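PDB 5FU5: Cbm77-rfpl from Ruminococcus flavefaciens, which probably binds plant cell-wall polysaccharide, most likely pectic homogalacturonan, as a non-catalytic carbohydrate-binding module of the cellulosome. Local coordinates for residues K32-A35 and K40-T43; T52-T57 and C106-M111; N80-S85 and I89-A94; L64-A69 and A73-D78; Y8-T13 and T17-Y22. All coordinates share one frame; numbering follows the deposited sequence. Where two conformers were deposited one is given.

Contact 1 of 5, residues K32-A35 and K40-T43; sequences KGTA and KTLT
Thr-34 and Thr-43 meet methyl to methyl, their side chains crossing at a slant with CG2 of one 4.0 Å from CG2 of the other. In Thr-34 this methyl stands beside the backbone N, with OG1 held between N and the carbonyl carbon (chi1 66°). CG2 is thus presented to Thr-43, while Thr-34 CB lies 4.1 Å from Thr-41 CG2. The backbone beneath is the open end of a beta hairpin, strand 35-37 turning back into strand 40-47, and Ala-35 and Leu-42 form an antiparallel hydrogen-bonded pair. Ala-35 N donates to Leu-42 O at 3.0 Å, with the donor tilted 22° from the carbonyl plane. The return bond from Leu-42 N to Ala-35 O is 2.8 Å long and almost straight, 173° at the hydrogen. CB of Ala-35 and the side chain of Leu-42 leave the same face of the hairpin, and both rest on Phe-109. Beyond the pair the two chains part and a water bridges them: it accepts from Lys-32 N and donates to Gly-33 O at 2.8 Å and to Thr-43 O at 2.9 Å. Thr-43 N, for its part, is hydrogen-bonded to Thr-13 OG1.

Contact 2 of 5, residues T52-T57 and C106-M111; sequences TSISFT and CNLFYM
The thioether sulphur of Met-111, the one non-carbon side-chain atom in the contact, rests against two methyls: CD1 and CG2 of Ile-54 each lie 4.1 Å from SD. Met-111 CE lies a little closer, 3.9 Å from Ile-54 CG2. These Met-111 contacts are less certain, because a second conformer exists; the firmer touch is Ile-54 CD1 to Leu-108 CD2, tip to tip at 3.6 Å. The branching lets Ile-54 serve both: with CG1 beside the backbone N (chi1 -58°), CD1 points to Leu-108, with SD beside it, while CG2 faces Met-111. An alanine here would take away both arms and would probably leave Leu-108 CD2 and Met-111 CE without their mate, opening a gap between the layers. Leu-108 and Met-111 point the same way although two residues separate them, because Phe-109 and Tyr-110 both face Val-67 in a classic beta bulge. The nearest CA atoms, those of Ile-54 and Met-111, are 10.5 Å apart, a separation of facing layers in a beta sandwich. Strand 53-58 runs between strands 23-29 and 96-101, whereas strand 107-116 pairs with strands 4-11, 40-47 and 62-68; Leu-46 and Ile-100 touch Ile-54, and Leu-66 touches Leu-108 and Met-111.

Contact 3 of 5, residues N80-S85 and I89-A94; sequences NKVTAS and ITVDLA
Ile-89 keeps CG1 beside its backbone N (chi1 -66°) and continues extended to CD1, which carries this arm along the backbone of residues 82-84, while CG2 is turned to Val-82. In Val-82, chi1 of -169° sets CG1 opposite the backbone N and brings it 3.7 Å from Ile-89 CG2; the two side chains cross at a slant. The other branch, Val-82 CG2, meets Val-91 CG2 at 3.9 Å. Both touches are less certain, since Val-82 and Val-91 were each modelled in two conformations. The closest approach belongs to the isoleucine arm: Ile-89 CG1 lies 3.4 Å from Ala-84 N and 3.6 Å from Ala-84 CB, and Ile-89 CD1 is 3.6 Å from Val-82 O. The strands themselves do not pair. The axes of segments 80-83 and 89-93 come within 7.2 Å, their directions 134° apart. Each has a single neighbouring strand, 74-77 for strand 80-83 and 62-68 for strand 88-93, so both are edge strands, closing one side of the sandwich by their side chains. A water joins the backbones, donating to Thr-83 O and accepting from Thr-90 N at 3.1 Å. The chemistry is thus aliphatic, with no direct polar link between the segments: cohesion probably comes from apolar packing round the buried Ile-89, with the water bridging two backbone groups.

Contact 4 of 5, residues L64-A69 and A73-D78; sequences LTLVFA and ATAKVD
Phe-68 and Ala-73 form the tight end of this contact. The methyl of Ala-73 sits over one face of the phenyl ring, shifted toward its CG side: CB is 3.3 Å from Phe-68 CG and 3.7 Å from the ring centroid, on a line 28° off the ring normal. That is the geometry of a CH-pi contact. The ring is put there by chi1 of -57°, which sets CG beside the backbone N and lets the phenyl project into the space between the strands. Phe-68 CZ comes to 4.3 Å from Ala-75 CB, and the ring passes Thr-74 O obliquely.

Moving away from the turn, the fit slackens. Leu-66 CD1 comes no nearer than 4.5 Å to Ala-75 CB, and Leu-64 CD2 stays 4.3 Å from Val-77 CG2; both are apolar meetings of buried groups. The backbone spacing follows the same trend, with CA atoms 6.4 Å apart for Phe-68 and Ala-73 but 9.7 Å apart for Leu-64 and Val-77. The short connection 70-72 draws the chains together at one end, and leucines and a valine reach across the wider gap at the other. The segment axes run at 152° to each other, roughly antiparallel, yet they belong to opposite layers of the beta sandwich and share no backbone bonds.

Thr-74 turns its side chain to the other side, where OG1 is hydrogen-bonded to Asp-104 N. Strand 62-68 lies between strands 88-93 and 107-116, and strand 74-77 between strands 80-83 and 96-101; Ile-89 and Cys-106 touch Phe-68, Ile-100 touches Leu-64 and Leu-66, and Leu-108 touches Leu-66.

Contact 5 of 5, residues Y8-T13 and T17-Y22; sequences YVHDFT and TSSSFY
The rings of Tyr-8 and Phe-21 lie in an offset stack, their planes 10° apart and their centroids separated by 4.2 Å. Phe-21 CE1 stands over one face of the tyrosine ring, while Tyr-8 CB lies over the centre of the phenylalanine ring, 3.7 Å from its centroid. Phe-21 also lends its CD2 to a face of Tyr-22, whose edge is turned to Tyr-8 O. Tyr-22 OH donates to Tyr-8 O at 2.7 Å, from 41° out of the carbonyl plane. The ring of His-10 brings its edge to Ser-18 O, with CE1 3.0 Å away; its CD2 lies over the centre of one face of Phe-12, and NE2 bonds to Gly-16 O. Ser-19 OG, opposite its backbone N (chi1 -179°), accepts from Tyr-22 N at 3.0 Å, an ST motif. A serine in place of Phe-21 would take away the stacked ring and would probably leave Tyr-8 freer to turn. A short, weakly bonded helix, 12-15, leads from one segment to the other; Asp-11 sits at its N-cap, OD1 accepting a weak bond from Thr-13 N and another bond from Ala-14 N. Strand 4-11 pairs with strand 107-116, and the loop before strand 23-29 folds back against it, with Tyr-22 edge-to-face with Phe-56 and Pro-59 touching both Tyr-8 and Phe-21.

All five contacts belong to one antiparallel beta sandwich. Contact 5 comes first along the chain, then contact 1; contact 2 opens at 52-57 and closes only at 106-111, with contacts 4 and 3 falling between. Contacts 3 and 4 have centres 6 Å apart, and contacts 2 and 4 about 7 Å, so together they fill the interior and one side. Strand 107-116 is the common element: it pairs with strands 4-11, 40-47 and 62-68, tying contacts 5, 1 and 4 to contact 2. Contacts 1 and 3 lie 21 Å apart between centres without touching, and contacts 3 and 5 stand on opposite sides of the chain's centre. Four short-range contacts and one long-range contact thus make one compact module.

Contact 1 of 5, residues K32-A35 and K40-T43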
# COMPACT_ATOMS: atom_id res chain seq x y z
N LYS A 32 -8.45 -11.55 -8.65
CA LYS A 32 -7.03 -11.73 -8.46
C LYS A 32 -6.69 -12.46 -7.18
O LYS A 32 -5.58 -12.34 -6.64
CB LYS A 32 -6.35 -10.35 -8.47
CG LYS A 32 -6.59 -9.51 -9.72
CD LYS A 32 -6.12 -10.18 -11.01
CE LYS A 32 -6.34 -9.21 -12.17
NZ LYS A 32 -5.87 -9.87 -13.40
N GLY A 33 -7.63 -13.26 -6.68
CA GLY A 33 -7.38 -14.02 -5.47
C GLY A 33 -7.59 -13.21 -4.23
O GLY A 33 -8.29 -12.20 -4.25
N THR A 34 -7.01 -13.69 -3.13
CA THR A 34 -7.14 -13.08 -1.84
C THR A 34 -5.81 -12.77 -1.20
O THR A 34 -4.76 -13.28 -1.61
CB THR A 34 -7.93 -14.01 -0.89
OG1 THR A 34 -7.23 -15.23 -0.60
CG2 THR A 34 -9.31 -14.30 -1.45
N ALA A 35 -5.85 -11.93 -0.17
CA ALA A 35 -4.73 -11.76 0.75
C ALA A 35 -5.23 -11.95 2.15
O ALA A 35 -6.34 -11.53 2.47
CB ALA A 35 -4.09 -10.42 0.59
N LYS A 40 -7.63 -11.18 8.77
CA LYS A 40 -8.64 -10.74 7.81
C LYS A 40 -8.34 -11.39 6.47
O LYS A 40 -7.16 -11.50 6.09
CB LYS A 40 -8.64 -9.22 7.65
CG LYS A 40 -8.91 -8.40 8.90
CD LYS A 40 -8.96 -6.91 8.56
CE LYS A 40 -8.39 -6.06 9.68
NZ LYS A 40 -8.83 -4.65 9.57
N THR A 41 -9.38 -11.84 5.77
CA THR A 41 -9.29 -12.30 4.39
C THR A 41 -9.84 -11.21 3.49
O THR A 41 -11.03 -10.86 3.55
CB THR A 41 -9.97 -13.65 4.15
OG1 THR A 41 -9.31 -14.64 4.95
CG2 THR A 41 -9.91 -14.06 2.66
N LEU A 42 -8.97 -10.64 2.67
CA LEU A 42 -9.25 -9.52 1.81
C LEU A 42 -9.44 -9.99 0.38
O LEU A 42 -8.71 -10.88 -0.09
CB LEU A 42 -8.12 -8.48 1.93
CG LEU A 42 -7.88 -7.95 3.35
CD1 LEU A 42 -6.61 -7.15 3.41
CD2 LEU A 42 -9.05 -7.11 3.83
N THR A 43 -10.39 -9.42 -0.33
CA THR A 43 -10.84 -9.97 -1.63
C THR A 43 -10.87 -9.02 -2.81
O THR A 43 -10.91 -9.48 -3.96
CB THR A 43 -12.27 -10.55 -1.49
OG1 THR A 43 -13.14 -9.53 -1.00
CG2 THR A 43 -12.24 -11.78 -0.52
O HOH W 1 -9.04 -10.17 -6.08

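Contact 2 of 5, residues T52-T57 and C106-M111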
# COMPACT_ATOMS: atom_id res chain seq x y z
N THR A 52 -1.19 3.14 -12.79
CA THR A 52 -1.64 3.18 -11.38
C THR A 52 -0.72 4.01 -10.53
O THR A 52 0.54 3.93 -10.64
CB THR A 52 -1.70 1.76 -10.82
OG1 THR A 52 -2.49 0.95 -11.68
CG2 THR A 52 -2.22 1.71 -9.42
N SER A 53 -1.31 4.81 -9.63
CA SER A 53 -0.51 5.56 -8.65
C SER A 53 -1.26 5.80 -7.38
O SER A 53 -2.51 5.92 -7.37
CB SER A 53 -0.00 6.88 -9.20
OG SER A 53 -1.07 7.78 -9.40
N ILE A 54 -0.51 5.79 -6.30
CA ILE A 54 -1.05 6.17 -4.98
C ILE A 54 -0.10 7.22 -4.43
O ILE A 54 1.13 6.95 -4.27
CB ILE A 54 -1.11 4.98 -4.02
CG1 ILE A 54 -1.95 3.85 -4.60
CG2 ILE A 54 -1.62 5.43 -2.68
CD1 ILE A 54 -1.55 2.52 -4.07
N SER A 55 -0.64 8.41 -4.15
CA SER A 55 0.12 9.48 -3.54
C SER A 55 -0.38 9.79 -2.14
O SER A 55 -1.56 9.62 -1.84
CB SER A 55 -0.00 10.71 -4.41
OG SER A 55 0.44 10.40 -5.72
N PHE A 56 0.52 10.26 -1.30
CA PHE A 56 0.22 10.71 0.05
C PHE A 56 1.36 11.56 0.55
O PHE A 56 2.48 11.48 0.03
CB PHE A 56 -0.04 9.56 1.00
CG PHE A 56 1.14 8.65 1.25
CD1 PHE A 56 1.46 7.66 0.34
CD2 PHE A 56 1.92 8.79 2.38
CE1 PHE A 56 2.51 6.79 0.59
CE2 PHE A 56 3.01 7.93 2.61
CZ PHE A 56 3.30 6.95 1.71
N THR A 57 1.07 12.34 1.59
CA THR A 57 2.05 13.14 2.29
C THR A 57 2.20 12.58 3.70
O THR A 57 1.26 12.55 4.49
CB THR A 57 1.68 14.63 2.29
OG1 THR A 57 1.58 15.13 0.96
CG2 THR A 57 2.78 15.46 3.03
N CYS A 106 1.25 -7.43 -10.06
CA CYS A 106 0.75 -7.93 -8.76
C CYS A 106 -0.46 -7.08 -8.34
O CYS A 106 -0.90 -6.18 -9.07
CB CYS A 106 1.81 -7.91 -7.66
SG CYS A 106 2.54 -6.29 -7.40
N ASN A 107 -0.99 -7.41 -7.17
CA ASN A 107 -2.34 -6.93 -6.78
C ASN A 107 -2.37 -6.58 -5.28
O ASN A 107 -2.06 -7.40 -4.44
CB ASN A 107 -3.37 -8.01 -7.15
CG ASN A 107 -3.43 -8.21 -8.65
OD1 ASN A 107 -3.90 -7.33 -9.38
ND2 ASN A 107 -2.85 -9.29 -9.11
N LEU A 108 -2.70 -5.31 -5.02
CA LEU A 108 -2.57 -4.67 -3.72
C LEU A 108 -3.91 -4.70 -2.93
O LEU A 108 -4.93 -4.23 -3.43
CB LEU A 108 -2.11 -3.23 -3.91
CG LEU A 108 -1.93 -2.35 -2.65
CD1 LEU A 108 -0.87 -2.93 -1.72
CD2 LEU A 108 -1.66 -0.92 -3.01
N PHE A 109 -3.85 -5.22 -1.70
CA PHE A 109 -5.09 -5.39 -0.89
C PHE A 109 -5.23 -4.49 0.33
O PHE A 109 -6.36 -4.23 0.80
CB PHE A 109 -5.24 -6.85 -0.48
CG PHE A 109 -5.56 -7.79 -1.62
CD1 PHE A 109 -4.59 -8.20 -2.53
CD2 PHE A 109 -6.82 -8.33 -1.78
CE1 PHE A 109 -4.89 -9.03 -3.57
CE2 PHE A 109 -7.10 -9.20 -2.80
CZ PHE A 109 -6.15 -9.57 -3.71
N TYR A 110 -4.14 -4.01 0.88
CA TYR A 110 -4.15 -3.25 2.13
C TYR A 110 -2.91 -2.39 2.20
O TYR A 110 -1.84 -2.81 1.74
CB TYR A 110 -4.20 -4.23 3.32
CG TYR A 110 -4.46 -3.58 4.70
CD1 TYR A 110 -5.73 -3.20 5.09
CD2 TYR A 110 -3.40 -3.37 5.59
CE1 TYR A 110 -5.92 -2.62 6.33
CE2 TYR A 110 -3.57 -2.78 6.81
CZ TYR A 110 -4.82 -2.43 7.19
OH TYR A 110 -4.91 -1.85 8.45
N MET A 111 -3.05 -1.23 2.80
CA MET A 111 -1.87 -0.44 3.08
C MET A 111 -2.01 0.38 4.34
O MET A 111 -3.13 0.71 4.78
CB MET A 111 -1.47 0.40 1.88
CG MET A 111 -2.43 1.45 1.44
SD MET A 111 -1.90 2.36 -0.03
CE MET A 111 -3.50 3.12 -0.20

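Contact 3 of 5, residues N80-S85 and I89-A94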
# COMPACT_ATOMS: atom_id res chain seq x y z
N ASN A 80 11.68 3.95 -6.75
CA ASN A 80 12.59 2.87 -6.36
C ASN A 80 11.83 1.55 -6.19
O ASN A 80 10.88 1.47 -5.38
CB ASN A 80 13.35 3.23 -5.06
CG ASN A 80 14.17 4.50 -5.19
OD1 ASN A 80 14.10 5.41 -4.35
ND2 ASN A 80 14.93 4.58 -6.23
N LYS A 81 12.29 0.50 -6.90
CA LYS A 81 11.71 -0.84 -6.78
C LYS A 81 11.99 -1.43 -5.39
O LYS A 81 13.12 -1.41 -4.86
CB LYS A 81 12.26 -1.80 -7.84
CG LYS A 81 11.58 -3.16 -7.87
CD LYS A 81 12.04 -4.02 -9.03
CE LYS A 81 11.45 -5.41 -9.07
NZ LYS A 81 11.96 -6.21 -10.23
N VAL A 82 10.93 -2.00 -4.83
CA VAL A 82 10.97 -2.73 -3.54
C VAL A 82 10.21 -4.05 -3.75
O VAL A 82 9.27 -4.09 -4.50
CB VAL A 82 10.33 -1.97 -2.36
CG1 VAL A 82 10.65 -2.65 -1.05
CG2 VAL A 82 10.71 -0.49 -2.33
N THR A 83 10.67 -5.11 -3.08
CA THR A 83 10.12 -6.47 -3.19
C THR A 83 9.58 -6.92 -1.83
O THR A 83 10.19 -6.67 -0.78
CB THR A 83 11.17 -7.50 -3.73
OG1 THR A 83 11.68 -7.05 -5.00
CG2 THR A 83 10.58 -8.88 -3.96
N ALA A 84 8.42 -7.58 -1.90
CA ALA A 84 7.76 -8.14 -0.73
C ALA A 84 8.47 -9.37 -0.18
O ALA A 84 9.17 -10.10 -0.92
CB ALA A 84 6.32 -8.56 -1.10
N SER A 85 8.21 -9.62 1.12
CA SER A 85 8.54 -10.87 1.78
C SER A 85 7.21 -11.44 2.28
O SER A 85 6.47 -10.76 3.02
CB SER A 85 9.50 -10.63 2.94
OG SER A 85 10.81 -10.38 2.46
N ILE A 89 5.31 -5.73 1.61
CA ILE A 89 6.37 -4.77 1.43
C ILE A 89 6.37 -3.81 2.60
O ILE A 89 5.31 -3.31 2.99
CB ILE A 89 6.20 -3.97 0.13
CG1 ILE A 89 6.38 -4.94 -1.05
CG2 ILE A 89 7.12 -2.76 0.10
CD1 ILE A 89 6.28 -4.32 -2.42
N THR A 90 7.55 -3.55 3.18
CA THR A 90 7.72 -2.50 4.15
C THR A 90 8.79 -1.56 3.66
O THR A 90 9.84 -1.99 3.15
CB THR A 90 8.08 -2.98 5.57
OG1 THR A 90 9.26 -3.76 5.53
CG2 THR A 90 7.02 -3.83 6.14
N VAL A 91 8.54 -0.29 3.81
CA VAL A 91 9.47 0.75 3.39
C VAL A 91 9.46 1.86 4.43
O VAL A 91 8.40 2.39 4.75
CB VAL A 91 9.13 1.43 2.04
CG1 VAL A 91 10.34 2.28 1.59
CG2 VAL A 91 8.72 0.46 0.93
N ASP A 92 10.63 2.24 4.92
CA ASP A 92 10.77 3.33 5.83
C ASP A 92 10.89 4.62 5.03
O ASP A 92 11.65 4.67 4.07
CB ASP A 92 11.97 3.13 6.75
CG ASP A 92 11.77 1.96 7.73
OD1 ASP A 92 10.76 1.26 7.71
OD2 ASP A 92 12.63 1.71 8.53
N LEU A 93 10.15 5.64 5.45
CA LEU A 93 10.00 6.89 4.74
C LEU A 93 10.19 8.13 5.61
O LEU A 93 9.95 8.09 6.83
CB LEU A 93 8.62 6.98 4.04
CG LEU A 93 8.31 5.92 3.00
CD1 LEU A 93 6.87 6.08 2.53
CD2 LEU A 93 9.25 5.96 1.81
N ALA A 94 10.71 9.18 4.99
CA ALA A 94 10.80 10.48 5.64
C ALA A 94 9.49 11.25 5.49
O ALA A 94 8.62 10.90 4.69
CB ALA A 94 11.95 11.28 5.02
O HOH W 2 9.72 -5.27 1.82

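Contact 4 of 5, residues L64-A69 and A73-D78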
# COMPACT_ATOMS: atom_id res chain seq x y z
N LEU A 64 5.84 2.55 5.82
CA LEU A 64 4.79 2.13 4.92
C LEU A 64 4.73 0.60 4.82
O LEU A 64 5.77 -0.03 4.60
CB LEU A 64 5.01 2.75 3.53
CG LEU A 64 4.02 2.33 2.42
CD1 LEU A 64 2.63 2.96 2.61
CD2 LEU A 64 4.58 2.71 1.06
N THR A 65 3.53 0.02 4.98
CA THR A 65 3.29 -1.38 4.76
C THR A 65 2.27 -1.58 3.67
O THR A 65 1.22 -0.93 3.64
CB THR A 65 2.76 -2.05 6.07
OG1 THR A 65 3.70 -1.92 7.12
CG2 THR A 65 2.43 -3.51 5.90
N LEU A 66 2.59 -2.45 2.72
CA LEU A 66 1.77 -2.77 1.54
C LEU A 66 1.56 -4.26 1.50
O LEU A 66 2.53 -5.02 1.59
CB LEU A 66 2.42 -2.33 0.23
CG LEU A 66 2.77 -0.87 0.13
CD1 LEU A 66 3.57 -0.67 -1.16
CD2 LEU A 66 1.54 0.01 0.16
N VAL A 67 0.31 -4.72 1.40
CA VAL A 67 -0.02 -6.15 1.49
C VAL A 67 -0.64 -6.60 0.16
O VAL A 67 -1.66 -6.01 -0.28
CB VAL A 67 -1.01 -6.44 2.64
CG1 VAL A 67 -1.37 -7.92 2.70
CG2 VAL A 67 -0.50 -5.89 3.97
N PHE A 68 -0.01 -7.60 -0.48
CA PHE A 68 -0.40 -8.13 -1.78
C PHE A 68 -0.89 -9.60 -1.68
O PHE A 68 -0.64 -10.28 -0.67
CB PHE A 68 0.80 -8.07 -2.74
CG PHE A 68 1.36 -6.69 -2.92
CD1 PHE A 68 2.26 -6.16 -1.99
CD2 PHE A 68 1.01 -5.93 -4.05
CE1 PHE A 68 2.81 -4.91 -2.18
CE2 PHE A 68 1.58 -4.67 -4.25
CZ PHE A 68 2.47 -4.16 -3.31
N ALA A 69 -1.52 -10.09 -2.75
CA ALA A 69 -1.79 -11.53 -2.89
C ALA A 69 -0.51 -12.36 -3.08
O ALA A 69 -0.42 -13.50 -2.62
CB ALA A 69 -2.75 -11.80 -4.03
N ALA A 73 5.54 -10.05 -4.53
CA ALA A 73 5.05 -8.82 -5.13
C ALA A 73 6.11 -7.71 -5.10
O ALA A 73 7.03 -7.70 -4.25
CB ALA A 73 3.82 -8.35 -4.38
N THR A 74 5.95 -6.76 -6.01
CA THR A 74 6.86 -5.65 -6.12
C THR A 74 6.08 -4.36 -6.29
O THR A 74 4.91 -4.34 -6.65
CB THR A 74 7.78 -5.79 -7.35
OG1 THR A 74 6.97 -5.88 -8.51
CG2 THR A 74 8.68 -7.03 -7.22
N ALA A 75 6.74 -3.27 -6.02
CA ALA A 75 6.23 -1.92 -6.33
C ALA A 75 7.38 -0.93 -6.40
O ALA A 75 8.49 -1.23 -5.95
CB ALA A 75 5.24 -1.44 -5.26
N LYS A 76 7.11 0.24 -6.95
CA LYS A 76 8.05 1.35 -6.87
C LYS A 76 7.52 2.33 -5.84
O LYS A 76 6.33 2.71 -5.91
CB LYS A 76 8.26 2.02 -8.24
CG LYS A 76 9.06 1.15 -9.18
CD LYS A 76 9.31 1.87 -10.48
CE LYS A 76 10.11 0.98 -11.41
NZ LYS A 76 10.61 1.75 -12.60
N VAL A 77 8.39 2.78 -4.95
CA VAL A 77 8.06 3.81 -4.01
C VAL A 77 9.03 4.97 -4.29
O VAL A 77 10.25 4.78 -4.25
CB VAL A 77 8.11 3.32 -2.56
CG1 VAL A 77 7.80 4.47 -1.60
CG2 VAL A 77 7.10 2.19 -2.37
N ASP A 78 8.49 6.12 -4.68
CA ASP A 78 9.27 7.25 -5.12
C ASP A 78 10.27 6.85 -6.24
O ASP A 78 11.43 7.31 -6.26
CB ASP A 78 9.95 7.93 -3.92
CG ASP A 78 8.95 8.37 -2.86
OD1 ASP A 78 7.80 8.67 -3.21
OD2 ASP A 78 9.34 8.45 -1.70

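Contact 5 of 5, residues Y8-T13 and T17-Y22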
# COMPACT_ATOMS: atom_id res chain seq x y z
N TYR A 8 -2.32 5.45 9.31
CA TYR A 8 -3.22 5.84 8.23
C TYR A 8 -3.40 4.62 7.36
O TYR A 8 -2.46 4.17 6.69
CB TYR A 8 -2.66 7.02 7.45
CG TYR A 8 -2.34 8.19 8.35
CD1 TYR A 8 -1.10 8.31 9.01
CD2 TYR A 8 -3.29 9.20 8.58
CE1 TYR A 8 -0.81 9.40 9.83
CE2 TYR A 8 -3.01 10.28 9.40
CZ TYR A 8 -1.77 10.39 10.03
OH TYR A 8 -1.45 11.43 10.86
N VAL A 9 -4.62 4.07 7.38
CA VAL A 9 -4.92 2.75 6.86
C VAL A 9 -5.85 2.86 5.66
O VAL A 9 -6.77 3.71 5.67
CB VAL A 9 -5.58 1.92 7.96
CG1 VAL A 9 -5.97 0.54 7.45
CG2 VAL A 9 -4.64 1.82 9.16
N HIS A 10 -5.67 1.98 4.68
CA HIS A 10 -6.61 1.85 3.59
C HIS A 10 -6.84 0.40 3.26
O HIS A 10 -5.90 -0.31 2.87
CB HIS A 10 -6.18 2.59 2.34
CG HIS A 10 -7.25 2.61 1.30
ND1 HIS A 10 -8.40 3.37 1.45
CD2 HIS A 10 -7.42 1.87 0.19
CE1 HIS A 10 -9.21 3.11 0.45
NE2 HIS A 10 -8.66 2.20 -0.33
N ASP A 11 -8.12 -0.02 3.38
CA ASP A 11 -8.56 -1.35 3.09
C ASP A 11 -9.31 -1.27 1.77
O ASP A 11 -10.39 -0.60 1.66
CB ASP A 11 -9.46 -1.81 4.26
CG ASP A 11 -10.13 -3.13 4.07
OD1 ASP A 11 -10.25 -3.62 2.94
OD2 ASP A 11 -10.62 -3.68 5.11
N PHE A 12 -8.74 -1.87 0.71
CA PHE A 12 -9.36 -1.81 -0.60
C PHE A 12 -10.68 -2.56 -0.76
O PHE A 12 -11.44 -2.27 -1.68
CB PHE A 12 -8.36 -2.25 -1.71
CG PHE A 12 -7.27 -1.24 -1.96
CD1 PHE A 12 -7.44 -0.16 -2.83
CD2 PHE A 12 -6.06 -1.36 -1.30
CE1 PHE A 12 -6.40 0.75 -3.01
CE2 PHE A 12 -5.06 -0.46 -1.49
CZ PHE A 12 -5.23 0.61 -2.34
N THR A 13 -10.92 -3.55 0.10
CA THR A 13 -12.21 -4.25 0.12
C THR A 13 -13.30 -3.38 0.73
O THR A 13 -14.34 -3.21 0.13
CB THR A 13 -12.10 -5.61 0.84
OG1 THR A 13 -11.09 -6.44 0.21
CG2 THR A 13 -13.41 -6.33 0.78
N THR A 17 -11.40 2.75 -3.76
CA THR A 17 -10.37 3.77 -3.97
C THR A 17 -10.59 5.05 -3.17
O THR A 17 -9.89 6.04 -3.40
CB THR A 17 -10.26 4.12 -5.48
OG1 THR A 17 -11.50 4.69 -5.92
CG2 THR A 17 -9.92 2.94 -6.30
N SER A 18 -11.52 5.04 -2.22
CA SER A 18 -11.88 6.25 -1.45
C SER A 18 -10.98 6.45 -0.23
O SER A 18 -10.88 5.58 0.66
CB SER A 18 -13.35 6.16 -0.96
OG SER A 18 -14.23 6.18 -2.03
N SER A 19 -10.35 7.62 -0.14
CA SER A 19 -9.48 7.97 0.98
C SER A 19 -9.22 9.45 1.02
O SER A 19 -9.08 10.06 -0.03
CB SER A 19 -8.14 7.23 0.84
OG SER A 19 -7.28 7.52 1.92
N SER A 20 -9.15 10.05 2.24
CA SER A 20 -8.70 11.44 2.36
C SER A 20 -7.17 11.52 2.40
O SER A 20 -6.61 12.47 1.92
CB SER A 20 -9.31 12.14 3.58
OG SER A 20 -9.18 11.34 4.72
N PHE A 21 -6.51 10.51 2.96
CA PHE A 21 -5.07 10.52 3.15
C PHE A 21 -4.34 10.09 1.85
O PHE A 21 -3.34 10.73 1.46
CB PHE A 21 -4.67 9.60 4.31
CG PHE A 21 -3.19 9.61 4.63
CD1 PHE A 21 -2.69 10.57 5.49
CD2 PHE A 21 -2.35 8.63 4.14
CE1 PHE A 21 -1.36 10.59 5.83
CE2 PHE A 21 -1.01 8.63 4.47
CZ PHE A 21 -0.52 9.61 5.31
N TYR A 22 -4.80 9.02 1.23
CA TYR A 22 -4.24 8.52 -0.01
C TYR A 22 -5.01 9.03 -1.20
O TYR A 22 -6.23 9.04 -1.19
CB TYR A 22 -4.20 7.02 -0.03
CG TYR A 22 -3.46 6.36 1.13
CD1 TYR A 22 -2.07 6.20 1.08
CD2 TYR A 22 -4.11 5.90 2.29
CE1 TYR A 22 -1.37 5.61 2.12
CE2 TYR A 22 -3.42 5.30 3.31
CZ TYR A 22 -2.04 5.16 3.24
OH TYR A 22 -1.32 4.55 4.23